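Long-range contact in collagen alpha-1(XX) chain (Homo sapiens, PDB 5KF4), which carries a fibronectin type III domain that probably serves as an adhesive or spacer module in a non-fibrillar extracellular matrix collagen: residues L17-L29 with E90-P100. Residues are numbered along the deposited sequence; the frame is centred on the assembly and turned at random.
Sequences LVLSQVTSSSIRL and EGLRGLVTTAP
Val-96 sets its two methyls among three side chains of residues 17-29. CG1 meets Leu-19 CD2 at 3.6 Å, the two side chains crossing at a slant. The same CG1 faces Ile-27 CD1 end to end at 3.8 Å. CG2 slides past Val-22 CG2, the two running in opposite senses. The first torsion of Val-96 (56°) wedges CG1 between its own N and carbonyl carbon, which turns this methyl to Leu-19 and Ile-27 and leaves CG2 for Val-22. Shortened to an alanine, this residue would probably leave Ile-27 CD1 and Val-22 CG2 without a methyl to pack on, with Leu-19 keeping just a contact to CB. Further back along the strand, Leu-92 CD1 lies against Leu-17 CB at 3.6 Å. Leu-17 CD2 rests on the backbone of Arg-93 and Gly-94. Leu-19 CD2 also lies 4.2 Å from Gly-94 O.

Past the strand ends one backbone bond joins the packing. Ala-99 N donates to Thr-23 O at 3.1 Å, from above the carbonyl plane and well bent (140° at the hydrogen). Thr-98 CB packs on the same oxygen, and Val-22 CG1 lies 3.7 Å from Thr-98 CA. The Thr-23 loop is shaped by an ST turn, with Ser-25 N bonded to Thr-23 OG1. Thr-98 OG1 is held by Ala-71 O and Thr-74 N, which tie the chain end to a neighbouring loop.

Strands 15-20 and 87-97 are edges of the three- and four-stranded sheets. Their portions 17-20 and 92-97 run 31° from parallel, with side chains meshing between them. This closes one side of the fibronectin type III beta sandwich.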
ATOM      1  N   LEU A  17      -4.800   8.503   1.592  1.00 33.92           N
ATOM      2  CA  LEU A  17      -4.569   7.217   2.240  1.00 15.13           C
ATOM      3  C   LEU A  17      -4.974   7.255   3.714  1.00 29.10           C
ATOM      4  O   LEU A  17      -4.552   8.135   4.461  1.00 29.77           O
ATOM      5  CB  LEU A  17      -3.098   6.816   2.119  1.00 12.63           C
ATOM      6  CG  LEU A  17      -2.733   5.452   2.705  1.00  9.33           C
ATOM      7  CD1 LEU A  17      -3.246   4.364   1.776  1.00  9.09           C
ATOM      8  CD2 LEU A  17      -1.242   5.317   2.929  1.00  6.69           C
ATOM      9  N   VAL A  18      -5.789   6.289   4.127  1.00 35.13           N
ATOM     10  CA  VAL A  18      -6.249   6.205   5.511  1.00 26.77           C
ATOM     11  C   VAL A  18      -5.867   4.861   6.138  1.00 23.98           C
ATOM     12  O   VAL A  18      -6.337   3.809   5.708  1.00 29.80           O
ATOM     13  CB  VAL A  18      -7.778   6.401   5.613  1.00 23.80           C
ATOM     14  CG1 VAL A  18      -8.221   6.401   7.062  1.00  6.03           C
ATOM     15  CG2 VAL A  18      -8.198   7.694   4.927  1.00 22.77           C
ATOM     16  N   LEU A  19      -5.028   4.910   7.166  1.00 26.22           N
ATOM     17  CA  LEU A  19      -4.569   3.707   7.857  1.00 31.79           C
ATOM     18  C   LEU A  19      -5.265   3.565   9.209  1.00 34.90           C
ATOM     19  O   LEU A  19      -4.950   4.295  10.147  1.00 35.94           O
ATOM     20  CB  LEU A  19      -3.045   3.731   8.052  1.00 31.52           C
ATOM     21  CG  LEU A  19      -2.101   4.019   6.875  1.00 33.62           C
ATOM     22  CD1 LEU A  19      -2.055   5.500   6.522  1.00 49.68           C
ATOM     23  CD2 LEU A  19      -0.702   3.518   7.171  1.00 29.97           C
ATOM     24  N   SER A  20      -6.220   2.642   9.304  1.00 33.44           N
ATOM     25  CA  SER A  20      -7.026   2.509  10.520  1.00 26.84           C
ATOM     26  C   SER A  20      -7.122   1.065  11.011  1.00 25.85           C
ATOM     27  O   SER A  20      -6.423   0.185  10.506  1.00 28.24           O
ATOM     28  CB  SER A  20      -8.433   3.064  10.290  1.00 27.55           C
ATOM     29  OG  SER A  20      -9.095   2.369   9.249  1.00 33.22           O
ATOM     30  N   GLN A  21      -8.011   0.837  11.979  1.00 19.05           N
ATOM     31  CA  GLN A  21      -8.250  -0.486  12.563  1.00 32.42           C
ATOM     32  C   GLN A  21      -6.940  -1.184  12.903  1.00 36.74           C
ATOM     33  O   GLN A  21      -6.729  -2.347  12.554  1.00 33.69           O
ATOM     34  CB  GLN A  21      -9.086  -1.365  11.631  1.00 46.98           C
ATOM     35  CG  GLN A  21     -10.408  -0.749  11.221  1.00 55.82           C
ATOM     36  CD  GLN A  21     -11.214  -1.652  10.311  1.00 62.04           C
ATOM     37  OE1 GLN A  21     -10.869  -2.816  10.108  1.00 70.35           O
ATOM     38  NE2 GLN A  21     -12.298  -1.118   9.753  1.00 55.10           N
ATOM     39  N   VAL A  22      -6.067  -0.460  13.591  1.00 34.56           N
ATOM     40  CA  VAL A  22      -4.744  -0.966  13.902  1.00 26.41           C
ATOM     41  C   VAL A  22      -4.828  -1.925  15.070  1.00 33.29           C
ATOM     42  O   VAL A  22      -5.297  -1.568  16.150  1.00 52.14           O
ATOM     43  CB  VAL A  22      -3.772   0.178  14.245  1.00 18.67           C
ATOM     44  CG1 VAL A  22      -2.364  -0.354  14.435  1.00 26.05           C
ATOM     45  CG2 VAL A  22      -3.813   1.241  13.166  1.00 17.94           C
ATOM     46  N   THR A  23      -4.378  -3.151  14.844  1.00 18.31           N
ATOM     47  CA  THR A  23      -4.321  -4.142  15.905  1.00 24.87           C
ATOM     48  C   THR A  23      -2.874  -4.556  16.121  1.00 24.96           C
ATOM     49  O   THR A  23      -1.954  -3.909  15.620  1.00 29.43           O
ATOM     50  CB  THR A  23      -5.186  -5.374  15.584  1.00 28.17           C
ATOM     51  OG1 THR A  23      -4.507  -6.210  14.636  1.00 22.81           O
ATOM     52  CG2 THR A  23      -6.547  -4.941  15.022  1.00 13.00           C
ATOM     53  N   SER A  24      -2.677  -5.634  16.868  1.00 21.13           N
ATOM     54  CA  SER A  24      -1.341  -6.161  17.105  1.00 15.39           C
ATOM     55  C   SER A  24      -0.741  -6.784  15.850  1.00 10.52           C
ATOM     56  O   SER A  24       0.482  -6.862  15.706  1.00 25.32           O
ATOM     57  CB  SER A  24      -1.373  -7.192  18.235  1.00 24.14           C
ATOM     58  OG  SER A  24      -2.705  -7.564  18.548  1.00 33.97           O
ATOM     59  N   SER A  25      -1.604  -7.216  14.936  1.00 11.84           N
ATOM     60  CA  SER A  25      -1.146  -7.961  13.768  1.00 10.05           C
ATOM     61  C   SER A  25      -1.731  -7.477  12.440  1.00 12.93           C
ATOM     62  O   SER A  25      -1.420  -8.026  11.385  1.00 21.62           O
ATOM     63  CB  SER A  25      -1.461  -9.447  13.954  1.00 14.53           C
ATOM     64  OG  SER A  25      -2.860  -9.665  13.995  1.00 15.77           O
ATOM     65  N   SER A  26      -2.579  -6.458  12.487  1.00 13.32           N
ATOM     66  CA  SER A  26      -3.268  -5.983  11.286  1.00 11.66           C
ATOM     67  C   SER A  26      -3.473  -4.472  11.248  1.00 20.56           C
ATOM     68  O   SER A  26      -3.567  -3.814  12.282  1.00 17.24           O
ATOM     69  CB  SER A  26      -4.632  -6.666  11.143  1.00 17.93           C
ATOM     70  OG  SER A  26      -5.585  -6.041  11.993  1.00 27.67           O
ATOM     71  N   ILE A  27      -3.528  -3.931  10.036  1.00 31.88           N
ATOM     72  CA  ILE A  27      -3.962  -2.554   9.836  1.00 27.58           C
ATOM     73  C   ILE A  27      -4.932  -2.529   8.663  1.00 31.71           C
ATOM     74  O   ILE A  27      -4.919  -3.428   7.818  1.00 33.82           O
ATOM     75  CB  ILE A  27      -2.808  -1.579   9.526  1.00 20.44           C
ATOM     76  CG1 ILE A  27      -2.250  -1.831   8.124  1.00 29.59           C
ATOM     77  CG2 ILE A  27      -1.747  -1.619  10.622  1.00 22.86           C
ATOM     78  CD1 ILE A  27      -1.541  -0.632   7.525  1.00 34.25           C
ATOM     79  N   ARG A  28      -5.789  -1.519   8.603  1.00 38.93           N
ATOM     80  CA  ARG A  28      -6.598  -1.376   7.407  1.00 34.57           C
ATOM     81  C   ARG A  28      -6.050  -0.241   6.573  1.00 20.02           C
ATOM     82  O   ARG A  28      -5.612   0.781   7.093  1.00 16.37           O
ATOM     83  CB  ARG A  28      -8.072  -1.132   7.723  1.00 42.63           C
ATOM     84  CG  ARG A  28      -8.966  -1.825   6.710  1.00 49.49           C
ATOM     85  CD  ARG A  28     -10.450  -1.653   6.976  1.00 57.06           C
ATOM     86  NE  ARG A  28     -11.179  -2.922   6.915  1.00 60.31           N
ATOM     87  CZ  ARG A  28     -11.244  -3.727   5.856  1.00 58.36           C
ATOM     88  NH1 ARG A  28     -11.943  -4.851   5.932  1.00 60.86           N
ATOM     89  NH2 ARG A  28     -10.620  -3.426   4.723  1.00 55.02           N
ATOM     90  N   LEU A  29      -6.084  -0.442   5.264  1.00 25.39           N
ATOM     91  CA  LEU A  29      -5.605   0.549   4.324  1.00 29.50           C
ATOM     92  C   LEU A  29      -6.786   1.067   3.533  1.00 27.19           C
ATOM     93  O   LEU A  29      -7.629   0.290   3.088  1.00 30.31           O
ATOM     94  CB  LEU A  29      -4.559  -0.065   3.400  1.00 42.70           C
ATOM     95  CG  LEU A  29      -3.465   0.858   2.884  1.00 40.52           C
ATOM     96  CD1 LEU A  29      -2.806   1.582   4.046  1.00 44.62           C
ATOM     97  CD2 LEU A  29      -2.463   0.028   2.115  1.00 25.90           C
ATOM     98  N   GLU A  90       3.392   6.173  -9.323  1.00 64.02           N
ATOM     99  CA  GLU A  90       3.730   6.606  -7.971  1.00 68.35           C
ATOM    100  C   GLU A  90       2.466   6.555  -7.122  1.00 62.92           C
ATOM    101  O   GLU A  90       1.372   6.834  -7.614  1.00 65.28           O
ATOM    102  CB  GLU A  90       4.338   8.010  -7.966  1.00 67.04           C
ATOM    103  CG  GLU A  90       5.835   8.037  -7.674  1.00 67.63           C
ATOM    104  CD  GLU A  90       6.179   7.489  -6.299  1.00 75.53           C
ATOM    105  OE1 GLU A  90       7.377   7.264  -6.028  1.00 77.38           O
ATOM    106  OE2 GLU A  90       5.253   7.285  -5.484  1.00 77.72           O
ATOM    107  N   GLY A  91       2.612   6.206  -5.850  1.00 49.30           N
ATOM    108  CA  GLY A  91       1.455   6.015  -5.002  1.00 49.12           C
ATOM    109  C   GLY A  91       1.466   6.707  -3.656  1.00 42.60           C
ATOM    110  O   GLY A  91       2.251   7.625  -3.410  1.00 44.21           O
ATOM    111  N   LEU A  92       0.594   6.234  -2.771  1.00 32.61           N
ATOM    112  CA  LEU A  92       0.449   6.809  -1.445  1.00 23.94           C
ATOM    113  C   LEU A  92       1.276   6.019  -0.452  1.00 28.61           C
ATOM    114  O   LEU A  92       1.477   4.816  -0.618  1.00 34.88           O
ATOM    115  CB  LEU A  92      -1.021   6.786  -1.011  1.00 19.02           C
ATOM    116  CG  LEU A  92      -2.074   7.343  -1.973  1.00 19.26           C
ATOM    117  CD1 LEU A  92      -3.477   7.063  -1.459  1.00 17.26           C
ATOM    118  CD2 LEU A  92      -1.873   8.840  -2.144  1.00  9.19           C
ATOM    119  N   ARG A  93       1.740   6.684   0.595  1.00 31.49           N
ATOM    120  CA  ARG A  93       2.419   5.967   1.658  1.00 29.98           C
ATOM    121  C   ARG A  93       2.353   6.669   3.007  1.00 23.98           C
ATOM    122  O   ARG A  93       2.081   7.865   3.092  1.00 22.19           O
ATOM    123  CB  ARG A  93       3.880   5.691   1.273  1.00 21.88           C
ATOM    124  CG  ARG A  93       4.751   6.910   1.091  1.00 17.54           C
ATOM    125  CD  ARG A  93       6.184   6.465   0.851  1.00 25.30           C
ATOM    126  NE  ARG A  93       6.900   7.299  -0.106  1.00 33.93           N
ATOM    127  CZ  ARG A  93       8.126   7.030  -0.546  1.00 42.89           C
ATOM    128  NH1 ARG A  93       8.771   5.958  -0.102  1.00 39.94           N
ATOM    129  NH2 ARG A  93       8.711   7.839  -1.420  1.00 48.97           N
ATOM    130  N   GLY A  94       2.565   5.890   4.061  1.00 22.46           N
ATOM    131  CA  GLY A  94       2.551   6.402   5.417  1.00 18.09           C
ATOM    132  C   GLY A  94       3.134   5.418   6.413  1.00 29.14           C
ATOM    133  O   GLY A  94       3.302   4.235   6.113  1.00 22.63           O
ATOM    134  N   LEU A  95       3.444   5.912   7.606  1.00 32.53           N
ATOM    135  CA  LEU A  95       3.991   5.077   8.665  1.00 22.46           C
ATOM    136  C   LEU A  95       2.919   4.773   9.697  1.00 20.42           C
ATOM    137  O   LEU A  95       2.202   5.670  10.142  1.00 20.19           O
ATOM    138  CB  LEU A  95       5.180   5.760   9.341  1.00 22.97           C
ATOM    139  CG  LEU A  95       6.439   6.011   8.513  1.00 23.06           C
ATOM    140  CD1 LEU A  95       7.355   6.965   9.260  1.00 20.24           C
ATOM    141  CD2 LEU A  95       7.160   4.703   8.214  1.00 21.64           C
ATOM    142  N   VAL A  96       2.818   3.508  10.083  1.00 20.96           N
ATOM    143  CA  VAL A  96       1.934   3.120  11.171  1.00 15.94           C
ATOM    144  C   VAL A  96       2.608   2.086  12.070  1.00 21.15           C
ATOM    145  O   VAL A  96       3.250   1.154  11.590  1.00 12.98           O
ATOM    146  CB  VAL A  96       0.590   2.565  10.635  1.00 13.03           C
ATOM    147  CG1 VAL A  96       0.821   1.401   9.681  1.00 15.68           C
ATOM    148  CG2 VAL A  96      -0.322   2.158  11.782  1.00 18.56           C
ATOM    149  N   THR A  97       2.488   2.278  13.378  1.00 22.10           N
ATOM    150  CA  THR A  97       3.044   1.337  14.341  1.00 10.54           C
ATOM    151  C   THR A  97       1.910   0.493  14.907  1.00 14.37           C
ATOM    152  O   THR A  97       0.926   1.031  15.413  1.00 15.12           O
ATOM    153  CB  THR A  97       3.800   2.048  15.488  1.00  5.78           C
ATOM    154  OG1 THR A  97       4.936   2.740  14.958  1.00 16.46           O
ATOM    155  CG2 THR A  97       4.290   1.039  16.512  1.00  5.84           C
ATOM    156  N   THR A  98       2.039  -0.828  14.803  1.00 12.33           N
ATOM    157  CA  THR A  98       1.003  -1.731  15.295  1.00  8.87           C
ATOM    158  C   THR A  98       0.905  -1.679  16.821  1.00 13.77           C
ATOM    159  O   THR A  98       1.871  -1.345  17.508  1.00 16.13           O
ATOM    160  CB  THR A  98       1.248  -3.201  14.843  1.00 15.03           C
ATOM    161  OG1 THR A  98       2.543  -3.637  15.274  1.00 16.85           O
ATOM    162  CG2 THR A  98       1.167  -3.325  13.334  1.00  6.82           C
ATOM    163  N   ALA A  99      -0.284  -1.979  17.334  1.00 12.83           N
ATOM    164  CA  ALA A  99      -0.527  -2.027  18.770  1.00 14.08           C
ATOM    165  C   ALA A  99       0.390  -3.049  19.454  1.00 16.59           C
ATOM    166  O   ALA A  99       0.859  -3.988  18.811  1.00 21.00           O
ATOM    167  CB  ALA A  99      -1.992  -2.355  19.037  1.00 24.73           C
ATOM    168  N   PRO A 100       0.658  -2.863  20.760  1.00 21.15           N
ATOM    169  CA  PRO A 100       1.522  -3.792  21.503  1.00 15.32           C
ATOM    170  C   PRO A 100       0.972  -5.219  21.573  1.00 26.79           C
ATOM    171  O   PRO A 100      -0.228  -5.408  21.764  1.00 29.41           O
ATOM    172  CB  PRO A 100       1.582  -3.167  22.900  1.00  9.85           C
ATOM    173  CG  PRO A 100       1.322  -1.718  22.668  1.00  8.96           C
ATOM    174  CD  PRO A 100       0.304  -1.685  21.572  1.00 10.48           C
ATOM    175  OXT PRO A 100       1.718  -6.189  21.441  1.00 30.00           O
TER